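Local atomic coordinates of putative gamma-hydroxymuconic semialdehyde dehydrogenase (Pseudomonas, PDB entry 4GO3), a protein that probably oxidises an aldehyde, gamma-hydroxymuconic semialdehyde, to the corresponding acid, using NAD(+) as its cofactor. Residues R74-S79 / C108-G113; A264-A269 / L298-A303; D292-F297 / V389-S394; E397-A402 / H422-A427. The protein carries 2 engineered substitutions. All blocks are in the same frame, centred on the assembly; numbering follows the deposited sequence.

Contact 1. Residues R74-S79 / C108-G113; sequences RIEECS and CFRYFG
The C-terminal turn of helix 61-77 faces the last turns of helix 94-113, with Ile75 and Phe109 as the closest pair, their CA atoms 9.1 Å apart. Both helices belong to the helical layer that aldehyde dehydrogenases pack against their Rossmann-like nucleotide-binding sheet. At this wide spacing the side chains have to bridge the gap. Ile75 does so with one methyl: CG1 stands beside the backbone N (chi1 -83°) and the chain extends from there, which brings CD1 to 3.7 Å from Phe109 CD2. The isoleucine chain runs roughly perpendicular to the phenylalanine, the methyl approaching the ring obliquely along its CD2-CE2 side. Leu187 and Met188 of helix 179-191 add to this greasy patch, and the side chain of Phe109 lies about 10 Å from that of Val146, a residue that binds NAD(+). Toward the surface, Glu76 and Arg110 bring opposite charges together and probably form a salt bridge, whose geometry is doubtful because OE2 and NH1 are modelled too close. Asp73 gives Arg110 NH2 a carboxylate partner of its own. One turn of helix carries a further ion pair, in which Arg74 NH1 donates to Glu77 OE1 at 2.7 Å, meeting that oxygen on its anti side but tilted from the carboxylate plane.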
loop_
_atom_site.group_PDB
_atom_site.type_symbol
_atom_site.label_atom_id
_atom_site.label_comp_id
_atom_site.label_asym_id
_atom_site.label_seq_id
_atom_site.Cartn_x
_atom_site.Cartn_y
_atom_site.Cartn_z
ATOM N N ARG A 74 8.636 -13.056 -28.304
ATOM C CA ARG A 74 10.056 -12.864 -28.511
ATOM C C ARG A 74 10.866 -13.595 -27.471
ATOM O O ARG A 74 11.926 -14.111 -27.758
ATOM C CB ARG A 74 10.395 -11.384 -28.476
ATOM C CG ARG A 74 11.806 -11.071 -28.887
ATOM C CD ARG A 74 12.054 -11.490 -30.295
ATOM N NE ARG A 74 13.414 -11.210 -30.724
ATOM C CZ ARG A 74 14.160 -12.050 -31.424
ATOM N NH1 ARG A 74 13.688 -13.231 -31.764
ATOM N NH2 ARG A 74 15.382 -11.717 -31.773
ATOM N N ILE A 75 10.360 -13.624 -26.250
ATOM C CA ILE A 75 11.047 -14.300 -25.169
ATOM C C ILE A 75 11.055 -15.780 -25.427
ATOM O O ILE A 75 12.020 -16.440 -25.129
ATOM C CB ILE A 75 10.412 -14.008 -23.802
ATOM C CG1 ILE A 75 10.938 -12.694 -23.253
ATOM C CG2 ILE A 75 10.707 -15.112 -22.828
ATOM C CD1 ILE A 75 10.103 -12.141 -22.197
ATOM N N GLU A 76 9.978 -16.251 -26.029
ATOM C CA GLU A 76 9.823 -17.642 -26.362
ATOM C C GLU A 76 10.672 -17.985 -27.570
ATOM O O GLU A 76 11.136 -19.095 -27.701
ATOM C CB GLU A 76 8.347 -17.965 -26.571
ATOM C CG GLU A 76 7.706 -18.585 -25.350
ATOM C CD GLU A 76 6.214 -18.386 -25.287
ATOM O OE1 GLU A 76 5.577 -18.906 -24.358
ATOM O OE2 GLU A 76 5.673 -17.711 -26.160
ATOM N N GLU A 77 10.909 -17.016 -28.436
ATOM C CA GLU A 77 11.789 -17.219 -29.576
ATOM C C GLU A 77 13.252 -17.265 -29.186
ATOM O O GLU A 77 14.040 -17.910 -29.834
ATOM C CB GLU A 77 11.627 -16.095 -30.581
ATOM C CG GLU A 77 10.487 -16.218 -31.489
ATOM C CD GLU A 77 10.344 -14.985 -32.289
ATOM O OE1 GLU A 77 11.144 -14.072 -32.062
ATOM O OE2 GLU A 77 9.450 -14.925 -33.141
ATOM N N CYS A 78 13.620 -16.542 -28.149
ATOM C CA CYS A 78 14.985 -16.518 -27.689
ATOM C C CYS A 78 15.110 -17.335 -26.440
ATOM O O CYS A 78 15.852 -16.985 -25.555
ATOM C CB CYS A 78 15.408 -15.098 -27.364
ATOM S SG CYS A 78 15.155 -13.953 -28.650
ATOM N N SER A 79 14.345 -18.409 -26.379
ATOM C CA SER A 79 14.173 -19.220 -25.187
ATOM C C SER A 79 15.402 -19.967 -24.718
ATOM O O SER A 79 15.676 -19.996 -23.534
ATOM C CB SER A 79 13.009 -20.184 -25.395
ATOM O OG SER A 79 13.342 -21.496 -25.019
ATOM N N CYS A 108 3.875 -14.853 -17.977
ATOM C CA CYS A 108 3.523 -13.689 -17.179
ATOM C C CYS A 108 3.503 -12.396 -17.978
ATOM O O CYS A 108 2.705 -11.529 -17.737
ATOM C CB CYS A 108 4.478 -13.551 -16.003
ATOM S SG CYS A 108 4.079 -12.240 -14.937
ATOM N N PHE A 109 4.389 -12.268 -18.937
ATOM C CA PHE A 109 4.373 -11.117 -19.793
ATOM C C PHE A 109 3.201 -11.245 -20.724
ATOM O O PHE A 109 2.590 -10.272 -21.071
ATOM C CB PHE A 109 5.683 -10.994 -20.560
ATOM C CG PHE A 109 6.688 -10.114 -19.887
ATOM C CD1 PHE A 109 6.344 -8.862 -19.466
ATOM C CD2 PHE A 109 7.969 -10.545 -19.663
ATOM C CE1 PHE A 109 7.252 -8.074 -18.855
ATOM C CE2 PHE A 109 8.866 -9.746 -19.060
ATOM C CZ PHE A 109 8.509 -8.518 -18.657
ATOM N N ARG A 110 2.858 -12.449 -21.128
ATOM C CA ARG A 110 1.678 -12.606 -21.951
ATOM C C ARG A 110 0.461 -12.200 -21.154
ATOM O O ARG A 110 -0.399 -11.470 -21.629
ATOM C CB ARG A 110 1.516 -14.047 -22.402
ATOM C CG ARG A 110 0.574 -14.213 -23.561
ATOM C CD ARG A 110 0.619 -15.602 -24.141
ATOM N NE ARG A 110 1.972 -16.139 -24.208
ATOM C CZ ARG A 110 2.817 -15.910 -25.199
ATOM N NH1 ARG A 110 4.021 -16.439 -25.168
ATOM N NH2 ARG A 110 2.460 -15.150 -26.218
ATOM N N TYR A 111 0.355 -12.723 -19.943
ATOM C CA TYR A 111 -0.818 -12.495 -19.126
ATOM C C TYR A 111 -1.111 -11.019 -19.026
ATOM O O TYR A 111 -2.253 -10.603 -19.134
ATOM C CB TYR A 111 -0.668 -13.123 -17.737
ATOM C CG TYR A 111 -1.799 -12.770 -16.806
ATOM C CD1 TYR A 111 -2.932 -13.533 -16.735
ATOM C CD2 TYR A 111 -1.737 -11.645 -16.016
ATOM C CE1 TYR A 111 -3.948 -13.195 -15.906
ATOM C CE2 TYR A 111 -2.749 -11.304 -15.201
ATOM C CZ TYR A 111 -3.851 -12.078 -15.148
ATOM O OH TYR A 111 -4.864 -11.726 -14.311
ATOM N N PHE A 112 -0.065 -10.234 -18.813
ATOM C CA PHE A 112 -0.202 -8.824 -18.561
ATOM C C PHE A 112 -0.272 -8.003 -19.827
ATOM O O PHE A 112 -0.684 -6.881 -19.790
ATOM C CB PHE A 112 0.899 -8.350 -17.635
ATOM C CG PHE A 112 0.663 -8.691 -16.199
ATOM C CD1 PHE A 112 -0.293 -8.030 -15.469
ATOM C CD2 PHE A 112 1.402 -9.663 -15.578
ATOM C CE1 PHE A 112 -0.505 -8.343 -14.164
ATOM C CE2 PHE A 112 1.191 -9.976 -14.280
ATOM C CZ PHE A 112 0.234 -9.324 -13.574
ATOM N N GLY A 113 0.070 -8.594 -20.949
ATOM C CA GLY A 113 -0.095 -7.923 -22.207
ATOM C C GLY A 113 -1.552 -7.915 -22.561
ATOM O O GLY A 113 -2.020 -7.048 -23.259
#

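Contact 2. Residues A264-A269 / L298-A303; sequences AAVNGA and LERFIA
Helices 262-274 and 294-307 run side by side, the segment axes 9.4 Å apart at their closest and inclined by 35°, with the CA atoms of Val266 and Phe301 5.5 Å from each other. In the α/β catalytic domain, helix 262-274 is the crossover of a beta-alpha-beta unit joining the parallel strands 253-256 and 286-290, and helix 294-307 lies next to it. Val266 fills the narrowest part of the interface. Its CG1 methyl sits against the backbone of the facing helix, 3.7 Å from Phe301 CA, while CG2 faces the first carbon of the Arg300 side chain, CB, at 4.2 Å. The Phe301 ring swings past this valine because CG lies anti to the backbone N (chi1 -177°). Its CD2-CE2 side then lies along helix 262-274, with CD2 3.9 Å from Val266 CG1 and CE2 3.8 Å from Ala269 CB. Leu287 of strand 286-290 also touches the ring, which therefore reaches down to the sheet. Exchanging Phe301 for an alanine would probably open a gap beside Ala269 and leave Leu287 without the ring, while Val266 kept only its touch on the backbone and CB. The small side chain at Ala269 lets the ring come close to the main chain, and Val266 O lies in the plane of the ring, at its edge, 3.8 Å from Phe301 CD2.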
loop_
_atom_site.group_PDB
_atom_site.type_symbol
_atom_site.label_atom_id
_atom_site.label_comp_id
_atom_site.label_asym_id
_atom_site.label_seq_id
_atom_site.Cartn_x
_atom_site.Cartn_y
_atom_site.Cartn_z
ATOM N N ALA A 264 3.194 -38.633 -3.427
ATOM C CA ALA A 264 2.929 -37.335 -3.996
ATOM C C ALA A 264 3.540 -36.278 -3.124
ATOM O O ALA A 264 4.189 -35.373 -3.613
ATOM C CB ALA A 264 1.438 -37.113 -4.125
ATOM N N ALA A 265 3.317 -36.399 -1.823
ATOM C CA ALA A 265 3.832 -35.435 -0.866
ATOM C C ALA A 265 5.348 -35.365 -0.932
ATOM O O ALA A 265 5.925 -34.285 -0.850
ATOM C CB ALA A 265 3.355 -35.763 0.551
ATOM N N VAL A 266 5.993 -36.515 -1.081
ATOM C CA VAL A 266 7.447 -36.554 -1.154
ATOM C C VAL A 266 7.941 -35.834 -2.398
ATOM O O VAL A 266 8.844 -35.006 -2.325
ATOM C CB VAL A 266 7.974 -37.975 -1.169
ATOM C CG1 VAL A 266 9.454 -37.965 -1.493
ATOM C CG2 VAL A 266 7.719 -38.639 0.177
ATOM N N ASN A 267 7.346 -36.122 -3.539
ATOM C CA ASN A 267 7.704 -35.422 -4.752
ATOM C C ASN A 267 7.460 -33.935 -4.644
ATOM O O ASN A 267 8.272 -33.146 -5.075
ATOM C CB ASN A 267 6.915 -35.961 -5.919
ATOM C CG ASN A 267 7.384 -37.300 -6.358
ATOM O OD1 ASN A 267 8.555 -37.613 -6.287
ATOM N ND2 ASN A 267 6.463 -38.109 -6.827
ATOM N N GLY A 268 6.327 -33.556 -4.077
ATOM C CA GLY A 268 6.019 -32.156 -3.887
ATOM C C GLY A 268 7.020 -31.491 -2.970
ATOM O O GLY A 268 7.534 -30.405 -3.282
ATOM N N ALA A 269 7.291 -32.133 -1.837
ATOM C CA ALA A 269 8.242 -31.594 -0.867
ATOM C C ALA A 269 9.625 -31.453 -1.490
ATOM O O ALA A 269 10.325 -30.462 -1.269
ATOM C CB ALA A 269 8.321 -32.474 0.346
ATOM N N LEU A 298 10.038 -39.906 5.335
ATOM C CA LEU A 298 11.477 -39.602 5.337
ATOM C C LEU A 298 12.337 -40.626 4.587
ATOM O O LEU A 298 13.361 -40.287 4.025
ATOM C CB LEU A 298 11.998 -39.389 6.759
ATOM C CG LEU A 298 11.548 -38.073 7.389
ATOM C CD1 LEU A 298 11.807 -38.063 8.885
ATOM C CD2 LEU A 298 12.200 -36.866 6.716
ATOM N N GLU A 299 11.869 -41.859 4.612
ATOM C CA GLU A 299 12.446 -42.955 3.887
ATOM C C GLU A 299 12.519 -42.698 2.398
ATOM O O GLU A 299 13.545 -42.973 1.806
ATOM C CB GLU A 299 11.632 -44.214 4.144
ATOM C CG GLU A 299 12.396 -45.499 4.002
ATOM C CD GLU A 299 12.813 -46.044 5.335
ATOM O OE1 GLU A 299 11.967 -46.649 6.022
ATOM O OE2 GLU A 299 13.985 -45.861 5.711
ATOM N N ARG A 300 11.457 -42.193 1.803
ATOM C CA ARG A 300 11.458 -41.970 0.386
ATOM C C ARG A 300 12.008 -40.612 0.088
ATOM O O ARG A 300 12.572 -40.388 -0.966
ATOM C CB ARG A 300 10.047 -42.089 -0.157
ATOM C CG ARG A 300 9.144 -42.855 0.734
ATOM C CD ARG A 300 7.743 -42.841 0.217
ATOM N NE ARG A 300 7.684 -43.375 -1.128
ATOM C CZ ARG A 300 6.619 -43.953 -1.661
ATOM N NH1 ARG A 300 5.506 -44.081 -0.959
ATOM N NH2 ARG A 300 6.675 -44.403 -2.898
ATOM N N PHE A 301 11.831 -39.692 1.022
ATOM C CA PHE A 301 12.288 -38.324 0.811
ATOM C C PHE A 301 13.799 -38.237 0.930
ATOM O O PHE A 301 14.467 -37.641 0.081
ATOM C CB PHE A 301 11.604 -37.351 1.777
ATOM C CG PHE A 301 11.975 -35.904 1.555
ATOM C CD1 PHE A 301 12.815 -35.238 2.440
ATOM C CD2 PHE A 301 11.491 -35.214 0.461
ATOM C CE1 PHE A 301 13.155 -33.915 2.234
ATOM C CE2 PHE A 301 11.827 -33.897 0.247
ATOM C CZ PHE A 301 12.657 -33.245 1.129
ATOM N N ILE A 302 14.369 -38.842 1.956
ATOM C CA ILE A 302 15.814 -38.829 2.104
ATOM C C ILE A 302 16.534 -39.609 1.005
ATOM O O ILE A 302 17.634 -39.280 0.634
ATOM C CB ILE A 302 16.247 -39.337 3.469
ATOM C CG1 ILE A 302 15.639 -38.486 4.561
ATOM C CG2 ILE A 302 17.742 -39.285 3.593
ATOM C CD1 ILE A 302 15.883 -39.040 5.914
ATOM N N ALA A 303 15.906 -40.638 0.478
ATOM C CA ALA A 303 16.469 -41.338 -0.647
ATOM C C ALA A 303 16.380 -40.462 -1.875
ATOM O O ALA A 303 17.280 -40.448 -2.705
ATOM C CB ALA A 303 15.737 -42.602 -0.875
#

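Contact 3. Residues D292-F297 / V389-S394; sequences DIADQF and VVRFSS
Arg391 meets the first turn of helix 294-307 with both its charged edge and its flat face. NH2 forms a salt bridge with Asp295 OD1 at 2.6 Å, the oxygen lying near the guanidinium plane. The carboxylate itself is turned 68° from that plane, an arrangement in which one oxygen, not two, does the pairing. Over one face of the guanidinium sits the methyl of Ala294, with CB 3.5 Å from Arg391 NE and 3.7 Å from NH2, so carbon covers one face of the cation while its edge engages the acid. The arginine reaches this place by a bend at chi3 (133°), after CG has set off beside the backbone N. NH1 pairs with Glu370 OE1 in a second salt bridge, and the two acids together probably fix the rotation of the guanidinium and balance its charge. Behind the arginine stands the backbone of strand 386-392, held by hydrogen bonds of Val389 to Val369 and of Val390 to Leu289. Just past the strand, Ser394 is the N-cap of helix 395-403 through its OG. The contact thus ties the start of helix 294-307 to the mostly parallel sheet of the α/β catalytic domain: Arg391 rises toward that helix, and the neighbouring Phe392 packs on helix 395-403 across the sheet.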
loop_
_atom_site.group_PDB
_atom_site.type_symbol
_atom_site.label_atom_id
_atom_site.label_comp_id
_atom_site.label_asym_id
_atom_site.label_seq_id
_atom_site.Cartn_x
_atom_site.Cartn_y
_atom_site.Cartn_z
ATOM N N ASP A 292 2.896 -40.269 12.305
ATOM C CA ASP A 292 2.578 -41.606 11.841
ATOM C C ASP A 292 3.109 -41.928 10.456
ATOM O O ASP A 292 3.262 -43.089 10.098
ATOM C CB ASP A 292 1.076 -41.830 11.885
ATOM C CG ASP A 292 0.568 -42.009 13.275
ATOM O OD1 ASP A 292 1.388 -42.152 14.183
ATOM O OD2 ASP A 292 -0.643 -42.015 13.470
ATOM N N ILE A 293 3.392 -40.898 9.675
ATOM C CA ILE A 293 3.863 -41.085 8.318
ATOM C C ILE A 293 5.237 -40.487 8.129
ATOM O O ILE A 293 5.796 -40.549 7.050
ATOM C CB ILE A 293 2.928 -40.426 7.339
ATOM C CG1 ILE A 293 2.706 -38.973 7.746
ATOM C CG2 ILE A 293 1.626 -41.176 7.283
ATOM C CD1 ILE A 293 3.326 -37.995 6.818
ATOM N N ALA A 294 5.782 -39.912 9.188
ATOM C CA ALA A 294 7.078 -39.266 9.121
ATOM C C ALA A 294 8.200 -40.225 8.753
ATOM O O ALA A 294 9.096 -39.867 8.001
ATOM C CB ALA A 294 7.378 -38.555 10.414
ATOM N N ASP A 295 8.137 -41.445 9.275
ATOM C CA ASP A 295 9.119 -42.476 8.977
ATOM C C ASP A 295 8.929 -43.003 7.584
ATOM O O ASP A 295 9.877 -43.174 6.848
ATOM C CB ASP A 295 9.011 -43.625 9.966
ATOM C CG ASP A 295 9.473 -43.241 11.342
ATOM O OD1 ASP A 295 10.036 -42.148 11.483
ATOM O OD2 ASP A 295 9.262 -44.019 12.285
ATOM N N GLN A 296 7.692 -43.268 7.216
ATOM C CA GLN A 296 7.420 -43.708 5.866
ATOM C C GLN A 296 7.857 -42.636 4.911
ATOM O O GLN A 296 8.461 -42.913 3.897
ATOM C CB GLN A 296 5.939 -43.998 5.681
ATOM C CG GLN A 296 5.427 -45.014 6.655
ATOM C CD GLN A 296 4.085 -44.664 7.215
ATOM O OE1 GLN A 296 3.089 -44.655 6.497
ATOM N NE2 GLN A 296 4.041 -44.378 8.509
ATOM N N PHE A 297 7.552 -41.400 5.261
ATOM C CA PHE A 297 7.851 -40.276 4.406
ATOM C C PHE A 297 9.332 -40.088 4.226
ATOM O O PHE A 297 9.816 -40.075 3.109
ATOM C CB PHE A 297 7.260 -39.008 5.017
ATOM C CG PHE A 297 7.411 -37.783 4.161
ATOM C CD1 PHE A 297 6.426 -37.411 3.288
ATOM C CD2 PHE A 297 8.525 -37.000 4.251
ATOM C CE1 PHE A 297 6.565 -36.304 2.522
ATOM C CE2 PHE A 297 8.653 -35.899 3.487
ATOM C CZ PHE A 297 7.678 -35.552 2.623
ATOM N N VAL A 389 12.913 -30.753 9.378
ATOM C CA VAL A 389 11.829 -31.696 9.597
ATOM C C VAL A 389 11.420 -31.672 11.046
ATOM O O VAL A 389 12.256 -31.720 11.945
ATOM C CB VAL A 389 12.223 -33.108 9.240
ATOM C CG1 VAL A 389 11.081 -34.055 9.540
ATOM C CG2 VAL A 389 12.604 -33.171 7.784
ATOM N N VAL A 390 10.119 -31.577 11.255
ATOM C CA VAL A 390 9.550 -31.534 12.578
ATOM C C VAL A 390 8.326 -32.408 12.522
ATOM O O VAL A 390 7.744 -32.594 11.454
ATOM C CB VAL A 390 9.180 -30.117 12.936
ATOM C CG1 VAL A 390 8.204 -30.093 14.082
ATOM C CG2 VAL A 390 10.443 -29.337 13.271
ATOM N N ARG A 391 7.945 -32.982 13.652
ATOM C CA ARG A 391 6.812 -33.887 13.656
ATOM C C ARG A 391 5.716 -33.369 14.541
ATOM O O ARG A 391 5.965 -32.607 15.460
ATOM C CB ARG A 391 7.256 -35.249 14.114
ATOM C CG ARG A 391 8.249 -35.903 13.162
ATOM C CD ARG A 391 9.158 -36.835 13.935
ATOM N NE ARG A 391 9.309 -38.130 13.292
ATOM C CZ ARG A 391 10.389 -38.498 12.621
ATOM N NH1 ARG A 391 11.405 -37.658 12.498
ATOM N NH2 ARG A 391 10.448 -39.701 12.077
ATOM N N PHE A 392 4.491 -33.770 14.248
ATOM C CA PHE A 392 3.341 -33.343 15.019
ATOM C C PHE A 392 2.329 -34.475 15.128
ATOM O O PHE A 392 2.455 -35.506 14.463
ATOM C CB PHE A 392 2.693 -32.144 14.352
ATOM C CG PHE A 392 1.964 -32.473 13.090
ATOM C CD1 PHE A 392 0.600 -32.694 13.104
ATOM C CD2 PHE A 392 2.635 -32.552 11.885
ATOM C CE1 PHE A 392 -0.082 -32.981 11.947
ATOM C CE2 PHE A 392 1.967 -32.827 10.727
ATOM C CZ PHE A 392 0.600 -33.045 10.756
ATOM N N SER A 393 1.315 -34.271 15.959
ATOM C CA SER A 393 0.287 -35.289 16.166
ATOM C C SER A 393 -1.141 -34.738 16.005
ATOM O O SER A 393 -2.056 -35.483 15.721
ATOM C CB SER A 393 0.498 -35.995 17.508
ATOM O OG SER A 393 1.387 -35.275 18.347
ATOM N N SER A 394 -1.322 -33.431 16.164
ATOM C CA SER A 394 -2.627 -32.817 15.936
ATOM C C SER A 394 -2.629 -31.823 14.777
ATOM O O SER A 394 -1.613 -31.216 14.447
ATOM C CB SER A 394 -3.116 -32.086 17.194
ATOM O OG SER A 394 -2.191 -31.096 17.627
#

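Contact 4. Residues E397-A402 / H422-A427. Engineered in segment 422-427: Asn426 (natural residue Ser).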
loop_
_atom_site.group_PDB
_atom_site.type_symbol
_atom_site.label_atom_id
_atom_site.label_comp_id
_atom_site.label_asym_id
_atom_site.label_seq_id
_atom_site.Cartn_x
_atom_site.Cartn_y
_atom_site.Cartn_z
ATOM N N GLU A 397 -1.606 -28.860 16.469
ATOM C CA GLU A 397 -0.168 -28.835 16.570
ATOM C C GLU A 397 0.396 -28.247 15.291
ATOM O O GLU A 397 0.969 -27.169 15.306
ATOM C CB GLU A 397 0.371 -30.235 16.803
ATOM C CG GLU A 397 1.034 -30.437 18.158
ATOM C CD GLU A 397 2.044 -31.585 18.163
ATOM O OE1 GLU A 397 3.261 -31.332 18.003
ATOM O OE2 GLU A 397 1.620 -32.742 18.344
ATOM N N ALA A 398 0.194 -28.959 14.186
ATOM C CA ALA A 398 0.590 -28.546 12.829
ATOM C C ALA A 398 0.340 -27.091 12.465
ATOM O O ALA A 398 1.184 -26.452 11.874
ATOM C CB ALA A 398 -0.076 -29.438 11.808
ATOM N N LEU A 399 -0.841 -26.590 12.788
ATOM C CA LEU A 399 -1.182 -25.186 12.592
ATOM C C LEU A 399 -0.240 -24.321 13.407
ATOM O O LEU A 399 0.373 -23.388 12.879
ATOM C CB LEU A 399 -2.606 -24.915 13.030
ATOM C CG LEU A 399 -3.426 -23.956 12.173
ATOM C CD1 LEU A 399 -4.375 -23.174 13.059
ATOM C CD2 LEU A 399 -2.535 -23.020 11.402
ATOM N N ALA A 400 -0.118 -24.643 14.693
ATOM C CA ALA A 400 0.726 -23.878 15.595
ATOM C C ALA A 400 2.120 -23.723 15.014
ATOM O O ALA A 400 2.666 -22.620 14.963
ATOM C CB ALA A 400 0.787 -24.537 16.940
ATOM N N ILE A 401 2.687 -24.835 14.565
ATOM C CA ILE A 401 4.039 -24.820 14.008
ATOM C C ILE A 401 4.088 -23.967 12.750
ATOM O O ILE A 401 4.909 -23.061 12.637
ATOM C CB ILE A 401 4.522 -26.228 13.670
ATOM C CG1 ILE A 401 4.608 -27.073 14.932
ATOM C CG2 ILE A 401 5.870 -26.173 13.025
ATOM C CD1 ILE A 401 4.678 -28.565 14.642
ATOM N N ALA A 402 3.191 -24.264 11.815
ATOM C CA ALA A 402 3.096 -23.525 10.569
ATOM C C ALA A 402 3.101 -22.021 10.828
ATOM O O ALA A 402 3.698 -21.257 10.077
ATOM C CB ALA A 402 1.839 -23.923 9.833
ATOM N N HIS A 422 -9.280 -27.165 4.072
ATOM C CA HIS A 422 -9.723 -25.778 4.081
ATOM C C HIS A 422 -9.538 -25.123 5.434
ATOM O O HIS A 422 -9.106 -23.972 5.506
ATOM C CB HIS A 422 -11.162 -25.667 3.602
ATOM C CG HIS A 422 -11.338 -26.092 2.185
ATOM N ND1 HIS A 422 -10.805 -25.384 1.127
ATOM C CD2 HIS A 422 -11.963 -27.164 1.643
ATOM C CE1 HIS A 422 -11.105 -25.998 -0.007
ATOM N NE2 HIS A 422 -11.803 -27.084 0.281
ATOM N N LYS A 423 -9.779 -25.864 6.484
ATOM C CA LYS A 423 -9.620 -25.312 7.775
ATOM C C LYS A 423 -8.253 -24.800 7.957
ATOM O O LYS A 423 -8.058 -23.729 8.433
ATOM C CB LYS A 423 -9.888 -26.331 8.803
ATOM C CG LYS A 423 -9.874 -25.686 10.107
ATOM C CD LYS A 423 -10.912 -26.192 11.019
ATOM C CE LYS A 423 -10.326 -26.716 12.295
ATOM N NZ LYS A 423 -10.823 -28.086 12.542
ATOM N N MET A 424 -7.289 -25.586 7.517
ATOM C CA MET A 424 -5.900 -25.239 7.683
ATOM C C MET A 424 -5.460 -24.123 6.763
ATOM O O MET A 424 -4.808 -23.205 7.197
ATOM C CB MET A 424 -5.042 -26.477 7.503
ATOM C CG MET A 424 -5.336 -27.547 8.511
ATOM S SD MET A 424 -4.399 -27.331 10.010
ATOM C CE MET A 424 -2.799 -27.026 9.325
ATOM N N ALA A 425 -5.832 -24.188 5.498
ATOM C CA ALA A 425 -5.556 -23.107 4.562
ATOM C C ALA A 425 -6.107 -21.753 5.048
ATOM O O ALA A 425 -5.450 -20.737 4.900
ATOM C CB ALA A 425 -6.110 -23.448 3.217
ATOM N N ASN A 426 -7.270 -21.787 5.669
ATOM C CA ASN A 426 -7.965 -20.625 6.151
ATOM C C ASN A 426 -7.348 -20.115 7.438
ATOM O O ASN A 426 -7.502 -18.963 7.788
ATOM C CB ASN A 426 -9.438 -21.007 6.315
ATOM C CG ASN A 426 -10.213 -20.065 7.176
ATOM O OD1 ASN A 426 -10.545 -18.969 6.768
ATOM N ND2 ASN A 426 -10.553 -20.509 8.367
ATOM N N ALA A 427 -6.615 -20.973 8.121
ATOM C CA ALA A 427 -6.047 -20.656 9.420
ATOM C C ALA A 427 -4.560 -20.337 9.378
ATOM O O ALA A 427 -4.028 -19.783 10.342
ATOM C CB ALA A 427 -6.318 -21.784 10.403
#
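Leu399 lays its isobutyl group over Ala427 and alongside the thioether of Met424. The tightest touch is methyl against methyl, Leu399 CD1 at 3.6 Å from Ala427 CB. The other branch, CD2, turns to the backbone of the same alanine and lies 3.7 Å from Ala427 O, whose hydrogen bond comes from Asn403 ND2. Toward Met424 the leucine offers CG, 4.1 Å from SD, the leucine and methionine lying side by side and pointing opposite ways. The methionine is curled: after leaving beside the backbone N it bends at chi2 (-87°) and again at chi3 (-47°), which carries the CE methyl across to helix 395-403. There CE sits 4.0 Å from Leu399 N and more loosely, at 4.4 Å, from Ala398 CB. The small side chains of Ala398 and Ala427 leave room for these two longer chains. The side chains that meet here are all apolar, and an alanine in place of Leu399 is likely to bare the methyl of Ala427 and leave the sulfur of Met424 less restrained. The segment axes pass 10.6 Å apart at an angle of 25°, the two helices pointing in similar directions, as expected of successive crossovers in an α/β domain. Helix 395-403 links strands 386-392 and 411-414, and helix 418-427 links strands 411-414 and 432-435. Ala398 and Met424 both rest on Ile255 of strand 253-256, while His422 and Ala425, farther round the second helix, meet Tyr133 and Val473 of the second subunit.

Contact 1 stands apart in the helical layer of the nucleotide-binding half, its nearest atoms about 21 Å from those of contact 2 and equally far from those of contact 4; the other three cluster around one sheet of the catalytic domain. Contact 2 is buried, whereas contacts 1, 3 and 4 are partly buried. Contacts 2 and 3 share helix 294-307 and touch where Phe297 CE1 lies 3.5 Å from Val266 CG2. Contacts 3 and 4 follow each other along the chain, strand 386-392 leading into helix 395-403 on the other face of the sheet. Chemistry follows place: contacts 2 and 4 join helices through apolar side chains, while contacts 1 and 3 add arginine-carboxylate pairs at their exposed rims, less certain in contact 1.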